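Aminopeptidase-like protein (PDB 5JM6) probably acts as a zinc-dependent metalloaminopeptidase of the M18 family, and forms a dodecamer associated with the Cvt pathway of selective autophagy. Local coordinates at residues Thr67-Val72 against Thr138-Pro143; Val180-Pro185 against Leu269-Pro274; Lys263-Gln268 against Asp275-Trp280. All blocks are in the same frame, centred on the assembly; numbering follows the deposited sequence.

All three contacts reach one six-stranded antiparallel sheet, in which strand 277-286 lies between 174-183 and 139-141. Contacts 2 and 3 build a single layer, their centres only 5 Å apart: both pack the 259-268 helix or the loop after it onto this sheet, and I181 N lies 2.8 Å from N279 O, a probable hydrogen bond. Contact 1 is centred 16 Å from contact 3, but L141 CD2 still touches W280 NE1 at 3.9 Å. Contact 1 is also the one near the zinc site: the V68 side chain is about 8 Å from that of the zinc ligand H133 and about 12 Å from a bound zinc ion. Contacts 2 and 3 lie away from it.

Contact 1 of 3, residues Thr67-Val72 against Thr138-Pro143; sequences TVFHVV and TARLKP
R140 reaches from strand 139-141 to the start of helix 68-81, where its NH2 meets V68 and F69. Its CB points neither at segment 67-72 nor away from it, and touches nothing there. With chi1 at -62°, CG lies beside the backbone N and passes 4.4 Å from CG2 of T138, two residues earlier, just before the strand. The chain runs extended through CD and bends at NE, bringing the guanidinium close to the helix. T138 CG2 lies 4.2 Å above the guanidinium plane, offset toward its rim, and 4.2 Å from NH1. NH2 alone meets the helix, 4.4 Å from V68 CG1 and 4.4 Å from F69 CE2; both carbons lie at the guanidinium edge, near its plane. V68 CG1 also sits 4.0 Å above the F69 ring, over its centre, so methyl and ring form one apolar patch. A 2.6 Å hydrogen bond, in which either atom could be the donor, links OG1 of the N-cap residue T67 to H70 ND1. The contact joins helix to six-stranded sheet, consistent with the seam between catalytic and dimerisation domains in M18 enzymes. A long arginine suits the distance from strand to helix, its stem apolar and its charge terminal. That charge is probably satisfied by cation-pi contact with Y161 and, weakly, by E283, so V68 and F69 contribute apolar packing at its edge and no directional bond.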
ATOM      1  N   THR A  67     -13.614   8.335 -45.810  1.00 29.91           N
ATOM      2  CA  THR A  67     -12.351   9.005 -45.520  1.00 30.13           C
ATOM      3  C   THR A  67     -12.441  10.486 -45.843  1.00 32.76           C
ATOM      4  O   THR A  67     -13.340  10.920 -46.564  1.00 37.30           O
ATOM      5  CB  THR A  67     -11.177   8.384 -46.305  1.00 35.02           C
ATOM      6  OG1 THR A  67     -11.238   8.794 -47.678  1.00 35.00           O
ATOM      7  CG2 THR A  67     -11.222   6.864 -46.224  1.00 34.01           C
ATOM      8  N   VAL A  68     -11.512  11.261 -45.296  1.00 35.28           N
ATOM      9  CA  VAL A  68     -11.517  12.700 -45.496  1.00 32.35           C
ATOM     10  C   VAL A  68     -11.375  13.034 -46.987  1.00 35.49           C
ATOM     11  O   VAL A  68     -11.906  14.040 -47.456  1.00 34.42           O
ATOM     12  CB  VAL A  68     -10.403  13.381 -44.655  1.00 26.23           C
ATOM     13  CG1 VAL A  68      -9.017  13.044 -45.186  1.00 31.71           C
ATOM     14  CG2 VAL A  68     -10.612  14.881 -44.596  1.00 29.45           C
ATOM     15  N   PHE A  69     -10.703  12.165 -47.741  1.00 34.25           N
ATOM     16  CA  PHE A  69     -10.525  12.382 -49.175  1.00 33.55           C
ATOM     17  C   PHE A  69     -11.813  12.154 -49.953  1.00 37.00           C
ATOM     18  O   PHE A  69     -12.036  12.779 -50.988  1.00 39.80           O
ATOM     19  CB  PHE A  69      -9.423  11.480 -49.721  1.00 34.43           C
ATOM     20  CG  PHE A  69      -8.116  11.647 -49.020  1.00 33.36           C
ATOM     21  CD1 PHE A  69      -7.388  12.815 -49.160  1.00 36.40           C
ATOM     22  CD2 PHE A  69      -7.620  10.644 -48.209  1.00 29.20           C
ATOM     23  CE1 PHE A  69      -6.184  12.977 -48.509  1.00 34.67           C
ATOM     24  CE2 PHE A  69      -6.417  10.798 -47.557  1.00 31.09           C
ATOM     25  CZ  PHE A  69      -5.698  11.965 -47.705  1.00 32.04           C
ATOM     26  N   HIS A  70     -12.659  11.255 -49.465  1.00 31.80           N
ATOM     27  CA  HIS A  70     -13.957  11.062 -50.091  1.00 32.44           C
ATOM     28  C   HIS A  70     -14.858  12.260 -49.823  1.00 34.00           C
ATOM     29  O   HIS A  70     -15.645  12.655 -50.681  1.00 39.81           O
ATOM     30  CB  HIS A  70     -14.619   9.777 -49.595  1.00 33.31           C
ATOM     31  CG  HIS A  70     -13.983   8.532 -50.127  1.00 34.27           C
ATOM     32  ND1 HIS A  70     -12.856   7.972 -49.565  1.00 32.30           N
ATOM     33  CD2 HIS A  70     -14.308   7.746 -51.180  1.00 34.85           C
ATOM     34  CE1 HIS A  70     -12.518   6.891 -50.243  1.00 37.40           C
ATOM     35  NE2 HIS A  70     -13.383   6.731 -51.229  1.00 36.69           N
ATOM     36  N   VAL A  71     -14.730  12.847 -48.639  1.00 28.94           N
ATOM     37  CA  VAL A  71     -15.585  13.963 -48.258  1.00 31.87           C
ATOM     38  C   VAL A  71     -15.349  15.185 -49.143  1.00 33.26           C
ATOM     39  O   VAL A  71     -16.301  15.807 -49.609  1.00 34.60           O
ATOM     40  CB  VAL A  71     -15.380  14.343 -46.783  1.00 32.92           C
ATOM     41  CG1 VAL A  71     -16.167  15.600 -46.438  1.00 22.72           C
ATOM     42  CG2 VAL A  71     -15.803  13.191 -45.897  1.00 29.32           C
ATOM     43  N   VAL A  72     -14.087  15.520 -49.387  1.00 30.21           N
ATOM     44  CA  VAL A  72     -13.779  16.653 -50.253  1.00 33.89           C
ATOM     45  C   VAL A  72     -14.234  16.366 -51.683  1.00 34.02           C
ATOM     46  O   VAL A  72     -14.759  17.249 -52.361  1.00 33.13           O
ATOM     47  CB  VAL A  72     -12.278  16.998 -50.224  1.00 33.00           C
ATOM     48  CG1 VAL A  72     -11.886  17.849 -51.425  1.00 27.14           C
ATOM     49  CG2 VAL A  72     -11.941  17.721 -48.933  1.00 27.60           C
ATOM     50  N   THR A 138      -9.454   7.534 -36.866  1.00 49.34           N
ATOM     51  CA  THR A 138      -9.316   6.419 -37.796  1.00 49.80           C
ATOM     52  C   THR A 138      -7.943   5.766 -37.642  1.00 47.75           C
ATOM     53  O   THR A 138      -7.066   6.312 -36.976  1.00 56.68           O
ATOM     54  CB  THR A 138      -9.536   6.876 -39.254  1.00 49.20           C
ATOM     55  OG1 THR A 138      -9.732   5.734 -40.098  1.00 45.13           O
ATOM     56  CG2 THR A 138      -8.355   7.696 -39.753  1.00 46.74           C
ATOM     57  N   ALA A 139      -7.773   4.581 -38.219  1.00 33.39           N
ATOM     58  CA  ALA A 139      -6.510   3.855 -38.106  1.00 40.88           C
ATOM     59  C   ALA A 139      -5.801   3.756 -39.452  1.00 39.26           C
ATOM     60  O   ALA A 139      -6.244   3.036 -40.345  1.00 37.31           O
ATOM     61  CB  ALA A 139      -6.751   2.467 -37.535  1.00 43.55           C
ATOM     62  N   ARG A 140      -4.684   4.464 -39.584  1.00 40.04           N
ATOM     63  CA  ARG A 140      -3.979   4.524 -40.858  1.00 37.64           C
ATOM     64  C   ARG A 140      -2.985   3.385 -41.027  1.00 36.32           C
ATOM     65  O   ARG A 140      -2.310   2.984 -40.079  1.00 34.86           O
ATOM     66  CB  ARG A 140      -3.265   5.869 -41.004  1.00 44.15           C
ATOM     67  CG  ARG A 140      -4.223   7.042 -40.993  1.00 51.85           C
ATOM     68  CD  ARG A 140      -3.584   8.325 -41.483  1.00 60.72           C
ATOM     69  NE  ARG A 140      -4.445   8.967 -42.472  1.00 70.37           N
ATOM     70  CZ  ARG A 140      -5.293   9.956 -42.205  1.00 69.22           C
ATOM     71  NH1 ARG A 140      -5.392  10.439 -40.974  1.00 69.33           N
ATOM     72  NH2 ARG A 140      -6.038  10.465 -43.175  1.00 60.60           N
ATOM     73  N   LEU A 141      -2.914   2.865 -42.248  1.00 33.83           N
ATOM     74  CA  LEU A 141      -1.930   1.852 -42.595  1.00 34.54           C
ATOM     75  C   LEU A 141      -0.520   2.400 -42.422  1.00 40.34           C
ATOM     76  O   LEU A 141      -0.227   3.531 -42.810  1.00 39.72           O
ATOM     77  CB  LEU A 141      -2.131   1.366 -44.032  1.00 35.24           C
ATOM     78  CG  LEU A 141      -3.037   0.157 -44.275  1.00 36.09           C
ATOM     79  CD1 LEU A 141      -4.461   0.411 -43.797  1.00 30.40           C
ATOM     80  CD2 LEU A 141      -3.024  -0.221 -45.750  1.00 31.67           C
ATOM     81  N   LYS A 142       0.346   1.589 -41.826  1.00 39.49           N
ATOM     82  CA  LYS A 142       1.748   1.938 -41.650  1.00 39.38           C
ATOM     83  C   LYS A 142       2.430   2.090 -43.008  1.00 34.20           C
ATOM     84  O   LYS A 142       1.942   1.551 -44.001  1.00 37.36           O
ATOM     85  CB  LYS A 142       2.451   0.866 -40.817  1.00 35.90           C
ATOM     86  CG  LYS A 142       1.897   0.701 -39.409  1.00 36.37           C
ATOM     87  CD  LYS A 142       3.020   0.760 -38.401  1.00 37.54           C
ATOM     88  CE  LYS A 142       2.567   0.521 -36.967  1.00 40.42           C
ATOM     89  NZ  LYS A 142       2.083  -0.866 -36.724  1.00 47.29           N
ATOM     90  N   PRO A 143       3.542   2.845 -43.067  1.00 38.68           N
ATOM     91  CA  PRO A 143       4.348   2.853 -44.294  1.00 38.52           C
ATOM     92  C   PRO A 143       4.688   1.442 -44.778  1.00 39.50           C
ATOM     93  O   PRO A 143       4.559   1.163 -45.969  1.00 47.02           O
ATOM     94  CB  PRO A 143       5.598   3.619 -43.870  1.00 36.78           C
ATOM     95  CG  PRO A 143       5.063   4.631 -42.907  1.00 36.60           C
ATOM     96  CD  PRO A 143       3.942   3.930 -42.152  1.00 39.05           C
TER

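Contact 2 of 3, residues Val180-Pro185 against Leu269-Pro274; sequences VIVKDP and LGLSDP
V180 and L269 mark the closest backbone approach, with their CA atoms 9.1 Å apart, so strand 180-183 and the loop 269-274 meet through side chains and share no hydrogen bond. L269 CD1 is the atom both valines touch: it lies 3.9 Å from V180 CG2 and also 3.9 Å from V182 CG2, and V180 CG1 is 4.0 Å from it. The two valines stand two apart on the strand and face the same way, so that their methyls flank it; beta-branching suits them, since it puts methyls close to the backbone. V180 and L269 cross at a slant, whereas V182 and L269 run past each other in opposite senses. The loop opens with a Schellman motif that closes helix 259-268, G270 taking the positive phi (68°) for which glycine is well fitted. L269 before the turn and L271 after it both point toward the strand. L271 reaches V182 tip to tip: a chi1 of -72° sets its CG opposite the carbonyl carbon and helps carry CD2 to within 4.1 Å of V182 CG1. L271 also leans on L266 of the helix and on S276. V180 in turn touches I265, I277 and W280, extending the apolar layer between sheet and helix. I181, between the valines, points the opposite way and packs on W517 of a neighbouring subunit.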
ATOM      1  N   VAL A 180      -4.656   6.691 -53.520  1.00 33.08           N
ATOM      2  CA  VAL A 180      -3.478   6.022 -54.048  1.00 35.27           C
ATOM      3  C   VAL A 180      -2.709   6.982 -54.942  1.00 37.99           C
ATOM      4  O   VAL A 180      -3.303   7.702 -55.743  1.00 37.91           O
ATOM      5  CB  VAL A 180      -3.853   4.761 -54.851  1.00 33.62           C
ATOM      6  CG1 VAL A 180      -2.607   3.972 -55.217  1.00 29.04           C
ATOM      7  CG2 VAL A 180      -4.824   3.896 -54.064  1.00 34.85           C
ATOM      8  N   ILE A 181      -1.388   6.996 -54.805  1.00 34.86           N
ATOM      9  CA  ILE A 181      -0.573   7.818 -55.680  1.00 36.09           C
ATOM     10  C   ILE A 181      -0.141   6.953 -56.855  1.00 38.47           C
ATOM     11  O   ILE A 181       0.720   6.084 -56.724  1.00 36.69           O
ATOM     12  CB  ILE A 181       0.647   8.391 -54.941  1.00 36.16           C
ATOM     13  CG1 ILE A 181       0.213   8.998 -53.604  1.00 38.75           C
ATOM     14  CG2 ILE A 181       1.346   9.429 -55.790  1.00 33.80           C
ATOM     15  CD1 ILE A 181      -0.763  10.148 -53.743  1.00 38.25           C
ATOM     16  N   VAL A 182      -0.735   7.225 -58.012  1.00 40.10           N
ATOM     17  CA  VAL A 182      -0.586   6.368 -59.179  1.00 43.48           C
ATOM     18  C   VAL A 182       0.284   7.043 -60.226  1.00 45.80           C
ATOM     19  O   VAL A 182       0.264   8.266 -60.376  1.00 45.67           O
ATOM     20  CB  VAL A 182      -1.976   6.000 -59.781  1.00 46.63           C
ATOM     21  CG1 VAL A 182      -1.897   5.702 -61.278  1.00 46.13           C
ATOM     22  CG2 VAL A 182      -2.588   4.826 -59.029  1.00 42.42           C
ATOM     23  N   LYS A 183       1.061   6.236 -60.939  1.00 49.71           N
ATOM     24  CA  LYS A 183       1.834   6.725 -62.060  1.00 52.08           C
ATOM     25  C   LYS A 183       1.087   6.394 -63.343  1.00 46.89           C
ATOM     26  O   LYS A 183       1.021   5.234 -63.744  1.00 45.17           O
ATOM     27  CB  LYS A 183       3.222   6.091 -62.069  1.00 53.19           C
ATOM     28  CG  LYS A 183       4.168   6.723 -63.052  1.00 56.94           C
ATOM     29  CD  LYS A 183       4.317   8.189 -62.703  1.00 59.03           C
ATOM     30  CE  LYS A 183       5.749   8.665 -62.848  1.00 63.26           C
ATOM     31  NZ  LYS A 183       5.843  10.149 -62.734  1.00 64.73           N
ATOM     32  N   ASP A 184       0.527   7.416 -63.983  1.00 59.51           N
ATOM     33  CA  ASP A 184      -0.258   7.226 -65.200  1.00 65.17           C
ATOM     34  C   ASP A 184       0.669   6.751 -66.310  1.00 66.17           C
ATOM     35  O   ASP A 184       1.596   7.464 -66.688  1.00 60.47           O
ATOM     36  CB  ASP A 184      -0.965   8.533 -65.587  1.00 59.58           C
ATOM     37  CG  ASP A 184      -1.947   8.368 -66.746  1.00 66.13           C
ATOM     38  OD1 ASP A 184      -1.880   7.365 -67.485  1.00 61.71           O
ATOM     39  OD2 ASP A 184      -2.794   9.269 -66.922  1.00 74.19           O
ATOM     40  N   PRO A 185       0.428   5.538 -66.833  1.00 66.23           N
ATOM     41  CA  PRO A 185       1.364   5.020 -67.837  1.00 60.35           C
ATOM     42  C   PRO A 185       1.325   5.841 -69.125  1.00 68.34           C
ATOM     43  O   PRO A 185       2.369   6.048 -69.746  1.00 64.41           O
ATOM     44  CB  PRO A 185       0.886   3.582 -68.063  1.00 65.48           C
ATOM     45  CG  PRO A 185      -0.531   3.554 -67.609  1.00 69.40           C
ATOM     46  CD  PRO A 185      -0.691   4.616 -66.564  1.00 64.49           C
ATOM     47  N   LEU A 269      -8.625   0.029 -59.335  1.00 44.42           N
ATOM     48  CA  LEU A 269      -8.182   1.172 -60.116  1.00 50.98           C
ATOM     49  C   LEU A 269      -7.917   0.817 -61.584  1.00 50.82           C
ATOM     50  O   LEU A 269      -7.551   1.685 -62.376  1.00 51.29           O
ATOM     51  CB  LEU A 269      -6.930   1.779 -59.490  1.00 48.99           C
ATOM     52  CG  LEU A 269      -6.861   2.151 -58.013  1.00 50.60           C
ATOM     53  CD1 LEU A 269      -5.429   2.520 -57.654  1.00 48.02           C
ATOM     54  CD2 LEU A 269      -7.802   3.299 -57.703  1.00 45.70           C
ATOM     55  N   GLY A 270      -8.098  -0.451 -61.944  1.00 52.33           N
ATOM     56  CA  GLY A 270      -7.895  -0.891 -63.315  1.00 51.66           C
ATOM     57  C   GLY A 270      -6.446  -0.840 -63.773  1.00 62.53           C
ATOM     58  O   GLY A 270      -6.154  -0.410 -64.890  1.00 66.86           O
ATOM     59  N   LEU A 271      -5.544  -1.282 -62.901  1.00 60.40           N
ATOM     60  CA  LEU A 271      -4.115  -1.338 -63.197  1.00 60.28           C
ATOM     61  C   LEU A 271      -3.583  -2.761 -63.061  1.00 61.21           C
ATOM     62  O   LEU A 271      -4.114  -3.557 -62.287  1.00 59.29           O
ATOM     63  CB  LEU A 271      -3.333  -0.408 -62.271  1.00 58.16           C
ATOM     64  CG  LEU A 271      -3.445   1.096 -62.494  1.00 58.43           C
ATOM     65  CD1 LEU A 271      -4.409   1.673 -61.532  1.00 61.85           C
ATOM     66  CD2 LEU A 271      -2.100   1.742 -62.285  1.00 60.88           C
ATOM     67  N   SER A 272      -2.527  -3.073 -63.803  1.00 64.11           N
ATOM     68  CA  SER A 272      -1.929  -4.407 -63.779  1.00 63.85           C
ATOM     69  C   SER A 272      -0.590  -4.411 -63.041  1.00 58.83           C
ATOM     70  O   SER A 272      -0.374  -5.230 -62.150  1.00 57.74           O
ATOM     71  CB  SER A 272      -1.766  -4.971 -65.194  1.00 62.41           C
ATOM     72  OG  SER A 272      -0.804  -4.256 -65.944  1.00 60.59           O
ATOM     73  N   ASP A 273       0.335  -3.560 -63.477  1.00 56.18           N
ATOM     74  CA  ASP A 273       1.696  -3.548 -62.945  1.00 57.19           C
ATOM     75  C   ASP A 273       1.815  -2.886 -61.568  1.00 58.30           C
ATOM     76  O   ASP A 273       1.604  -1.681 -61.432  1.00 56.34           O
ATOM     77  CB  ASP A 273       2.628  -2.846 -63.935  1.00 56.70           C
ATOM     78  CG  ASP A 273       4.093  -3.075 -63.620  1.00 63.94           C
ATOM     79  OD1 ASP A 273       4.796  -2.093 -63.309  1.00 64.52           O
ATOM     80  OD2 ASP A 273       4.541  -4.238 -63.689  1.00 65.78           O
ATOM     81  N   PRO A 274       2.186  -3.675 -60.550  1.00 53.04           N
ATOM     82  CA  PRO A 274       2.363  -3.228 -59.160  1.00 48.45           C
ATOM     83  C   PRO A 274       3.282  -2.024 -59.012  1.00 52.96           C
ATOM     84  O   PRO A 274       3.213  -1.307 -58.015  1.00 54.05           O
ATOM     85  CB  PRO A 274       2.994  -4.439 -58.485  1.00 50.09           C
ATOM     86  CG  PRO A 274       2.566  -5.594 -59.312  1.00 58.02           C
ATOM     87  CD  PRO A 274       2.452  -5.116 -60.707  1.00 56.09           C
TER

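Contact 3 of 3, residues Lys263-Gln268 against Asp275-Trp280; sequences KLILSQ and DSILNW
W280 presents the six-membered ring of its indole to I265, which comes in obliquely. CZ3 is the corner that does most of the touching: I265 CG1 lies 3.8 Å from it and I265 CB 3.9 Å, while I265 CG2 sits 4.0 Å from the adjoining CE3. A chi1 of 60° accompanies the turn of the indole to the helix, with CZ3 toward I265. Around the same indole, F253 makes an edge-to-face ring contact, and L261 and V262 of the helix touch it, as does V180 of the neighbouring strand. A broad, rigid tryptophan suits a place where so many partners converge. The second pairing is between L266 and I277, whose side chains cross at a slant: L266 CD2 is 3.7 Å from I277 CD1 and 4.0 Å from I277 CG1. The extended side chain of I277 (chi2 -178°) carries CD1 out to the helix, where it also comes within 4.3 Å of I265 CG2. Helix 263-268 lies across strand 277-280 at 105°, in a helix-on-sheet layer made by a connection of eight residues, 269-276. I277 and W280 stand three apart, yet both point at the helix, which an unbroken strand would not allow. L278 and N279 both bond to the backbone of I181, the pattern of a classic beta bulge; the helical backbone of L278 shifts the alternation by one residue. N279 OD1 receives a weak bond from W280 N, 3.0 Å long, beside the bulge. S267 OG donates to L264 O, one turn back along the helix; L264 itself packs on L295 of another subunit.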
ATOM      1  N   LYS A 263      -2.962  -6.298 -54.949  1.00 43.92           N
ATOM      2  CA  LYS A 263      -3.707  -6.807 -56.098  1.00 41.72           C
ATOM      3  C   LYS A 263      -5.160  -6.361 -56.050  1.00 44.38           C
ATOM      4  O   LYS A 263      -5.759  -6.063 -57.082  1.00 46.24           O
ATOM      5  CB  LYS A 263      -3.654  -8.332 -56.168  1.00 36.42           C
ATOM      6  CG  LYS A 263      -2.274  -8.936 -56.293  1.00 37.88           C
ATOM      7  CD  LYS A 263      -2.393 -10.448 -56.384  1.00 38.19           C
ATOM      8  CE  LYS A 263      -1.333 -11.143 -55.554  1.00 49.66           C
ATOM      9  NZ  LYS A 263      -1.651 -12.584 -55.353  1.00 59.50           N
ATOM     10  N   LEU A 264      -5.725  -6.326 -54.848  1.00 43.64           N
ATOM     11  CA  LEU A 264      -7.108  -5.906 -54.687  1.00 45.26           C
ATOM     12  C   LEU A 264      -7.240  -4.438 -55.073  1.00 47.26           C
ATOM     13  O   LEU A 264      -8.156  -4.063 -55.798  1.00 44.49           O
ATOM     14  CB  LEU A 264      -7.587  -6.139 -53.252  1.00 41.93           C
ATOM     15  CG  LEU A 264      -9.103  -6.249 -53.071  1.00 47.01           C
ATOM     16  CD1 LEU A 264      -9.644  -7.417 -53.879  1.00 46.93           C
ATOM     17  CD2 LEU A 264      -9.467  -6.400 -51.603  1.00 44.12           C
ATOM     18  N   ILE A 265      -6.302  -3.617 -54.609  1.00 43.84           N
ATOM     19  CA  ILE A 265      -6.306  -2.193 -54.928  1.00 39.80           C
ATOM     20  C   ILE A 265      -6.074  -1.946 -56.424  1.00 44.47           C
ATOM     21  O   ILE A 265      -6.699  -1.061 -57.009  1.00 55.06           O
ATOM     22  CB  ILE A 265      -5.242  -1.433 -54.097  1.00 44.29           C
ATOM     23  CG1 ILE A 265      -5.584  -1.492 -52.604  1.00 39.79           C
ATOM     24  CG2 ILE A 265      -5.116   0.013 -54.558  1.00 37.76           C
ATOM     25  CD1 ILE A 265      -6.963  -0.965 -52.257  1.00 35.15           C
ATOM     26  N   LEU A 266      -5.197  -2.731 -57.049  1.00 43.97           N
ATOM     27  CA  LEU A 266      -4.905  -2.541 -58.472  1.00 49.71           C
ATOM     28  C   LEU A 266      -6.114  -2.821 -59.362  1.00 52.48           C
ATOM     29  O   LEU A 266      -6.304  -2.153 -60.377  1.00 52.10           O
ATOM     30  CB  LEU A 266      -3.739  -3.425 -58.926  1.00 45.02           C
ATOM     31  CG  LEU A 266      -2.294  -3.082 -58.558  1.00 48.23           C
ATOM     32  CD1 LEU A 266      -1.419  -4.306 -58.767  1.00 42.86           C
ATOM     33  CD2 LEU A 266      -1.773  -1.915 -59.383  1.00 55.18           C
ATOM     34  N   SER A 267      -6.923  -3.812 -58.999  1.00 50.82           N
ATOM     35  CA  SER A 267      -8.093  -4.137 -59.806  1.00 48.77           C
ATOM     36  C   SER A 267      -9.137  -3.029 -59.697  1.00 47.59           C
ATOM     37  O   SER A 267      -9.766  -2.666 -60.690  1.00 54.79           O
ATOM     38  CB  SER A 267      -8.696  -5.480 -59.391  1.00 46.63           C
ATOM     39  OG  SER A 267      -9.695  -5.310 -58.401  1.00 63.32           O
ATOM     40  N   GLN A 268      -9.308  -2.490 -58.491  1.00 47.32           N
ATOM     41  CA  GLN A 268     -10.254  -1.399 -58.260  1.00 44.40           C
ATOM     42  C   GLN A 268      -9.914  -0.185 -59.111  1.00 46.15           C
ATOM     43  O   GLN A 268     -10.799   0.554 -59.540  1.00 48.70           O
ATOM     44  CB  GLN A 268     -10.271  -0.986 -56.788  1.00 50.00           C
ATOM     45  CG  GLN A 268     -10.489  -2.117 -55.809  1.00 56.70           C
ATOM     46  CD  GLN A 268     -11.948  -2.351 -55.495  1.00 56.97           C
ATOM     47  OE1 GLN A 268     -12.765  -1.432 -55.565  1.00 60.98           O
ATOM     48  NE2 GLN A 268     -12.285  -3.584 -55.143  1.00 49.57           N
ATOM     49  N   ASP A 275       4.145  -1.811 -59.996  1.00 53.03           N
ATOM     50  CA  ASP A 275       5.157  -0.775 -59.893  1.00 52.85           C
ATOM     51  C   ASP A 275       4.594   0.592 -60.277  1.00 47.10           C
ATOM     52  O   ASP A 275       5.306   1.596 -60.241  1.00 46.41           O
ATOM     53  CB  ASP A 275       6.365  -1.141 -60.755  1.00 54.52           C
ATOM     54  CG  ASP A 275       7.062  -2.400 -60.264  1.00 70.95           C
ATOM     55  OD1 ASP A 275       7.579  -2.387 -59.127  1.00 72.03           O
ATOM     56  OD2 ASP A 275       7.086  -3.405 -61.008  1.00 74.11           O
ATOM     57  N   SER A 276       3.311   0.620 -60.631  1.00 45.38           N
ATOM     58  CA  SER A 276       2.608   1.863 -60.943  1.00 43.08           C
ATOM     59  C   SER A 276       2.095   2.579 -59.695  1.00 44.36           C
ATOM     60  O   SER A 276       1.631   3.716 -59.774  1.00 43.48           O
ATOM     61  CB  SER A 276       1.436   1.592 -61.885  1.00 46.94           C
ATOM     62  OG  SER A 276       1.882   1.092 -63.132  1.00 57.35           O
ATOM     63  N   ILE A 277       2.156   1.909 -58.550  1.00 39.45           N
ATOM     64  CA  ILE A 277       1.751   2.533 -57.297  1.00 35.18           C
ATOM     65  C   ILE A 277       2.985   3.037 -56.557  1.00 34.37           C
ATOM     66  O   ILE A 277       3.834   2.251 -56.135  1.00 35.60           O
ATOM     67  CB  ILE A 277       0.954   1.563 -56.407  1.00 32.98           C
ATOM     68  CG1 ILE A 277      -0.302   1.093 -57.145  1.00 27.60           C
ATOM     69  CG2 ILE A 277       0.579   2.231 -55.094  1.00 28.55           C
ATOM     70  CD1 ILE A 277      -1.187   0.179 -56.336  1.00 36.93           C
ATOM     71  N   LEU A 278       3.095   4.357 -56.442  1.00 33.13           N
ATOM     72  CA  LEU A 278       4.227   4.989 -55.775  1.00 32.01           C
ATOM     73  C   LEU A 278       4.042   5.003 -54.259  1.00 38.72           C
ATOM     74  O   LEU A 278       5.011   4.935 -53.501  1.00 39.65           O
ATOM     75  CB  LEU A 278       4.427   6.414 -56.300  1.00 34.42           C
ATOM     76  CG  LEU A 278       4.426   6.596 -57.824  1.00 35.45           C
ATOM     77  CD1 LEU A 278       4.557   8.064 -58.198  1.00 40.05           C
ATOM     78  CD2 LEU A 278       5.527   5.779 -58.486  1.00 34.78           C
ATOM     79  N   ASN A 279       2.783   5.077 -53.837  1.00 41.22           N
ATOM     80  CA  ASN A 279       2.408   5.154 -52.432  1.00 36.89           C
ATOM     81  C   ASN A 279       0.892   5.145 -52.335  1.00 38.58           C
ATOM     82  O   ASN A 279       0.203   5.261 -53.348  1.00 37.18           O
ATOM     83  CB  ASN A 279       2.968   6.421 -51.775  1.00 33.03           C
ATOM     84  CG  ASN A 279       3.476   6.175 -50.367  1.00 39.65           C
ATOM     85  OD1 ASN A 279       2.697   5.939 -49.444  1.00 43.28           O
ATOM     86  ND2 ASN A 279       4.792   6.240 -50.195  1.00 38.39           N
ATOM     87  N   TRP A 280       0.369   4.991 -51.127  1.00 38.57           N
ATOM     88  CA  TRP A 280      -1.049   5.221 -50.909  1.00 36.11           C
ATOM     89  C   TRP A 280      -1.302   5.674 -49.482  1.00 31.67           C
ATOM     90  O   TRP A 280      -0.470   5.476 -48.596  1.00 31.07           O
ATOM     91  CB  TRP A 280      -1.888   3.974 -51.234  1.00 31.88           C
ATOM     92  CG  TRP A 280      -1.581   2.721 -50.448  1.00 36.77           C
ATOM     93  CD1 TRP A 280      -1.271   2.631 -49.120  1.00 32.50           C
ATOM     94  CD2 TRP A 280      -1.657   1.374 -50.930  1.00 35.44           C
ATOM     95  NE1 TRP A 280      -1.100   1.316 -48.760  1.00 28.42           N
ATOM     96  CE2 TRP A 280      -1.336   0.525 -49.853  1.00 34.97           C
ATOM     97  CE3 TRP A 280      -1.948   0.805 -52.174  1.00 32.77           C
ATOM     98  CZ2 TRP A 280      -1.302  -0.862 -49.982  1.00 32.36           C
ATOM     99  CZ3 TRP A 280      -1.907  -0.572 -52.298  1.00 34.42           C
ATOM    100  CH2 TRP A 280      -1.586  -1.389 -51.209  1.00 32.34           C
TER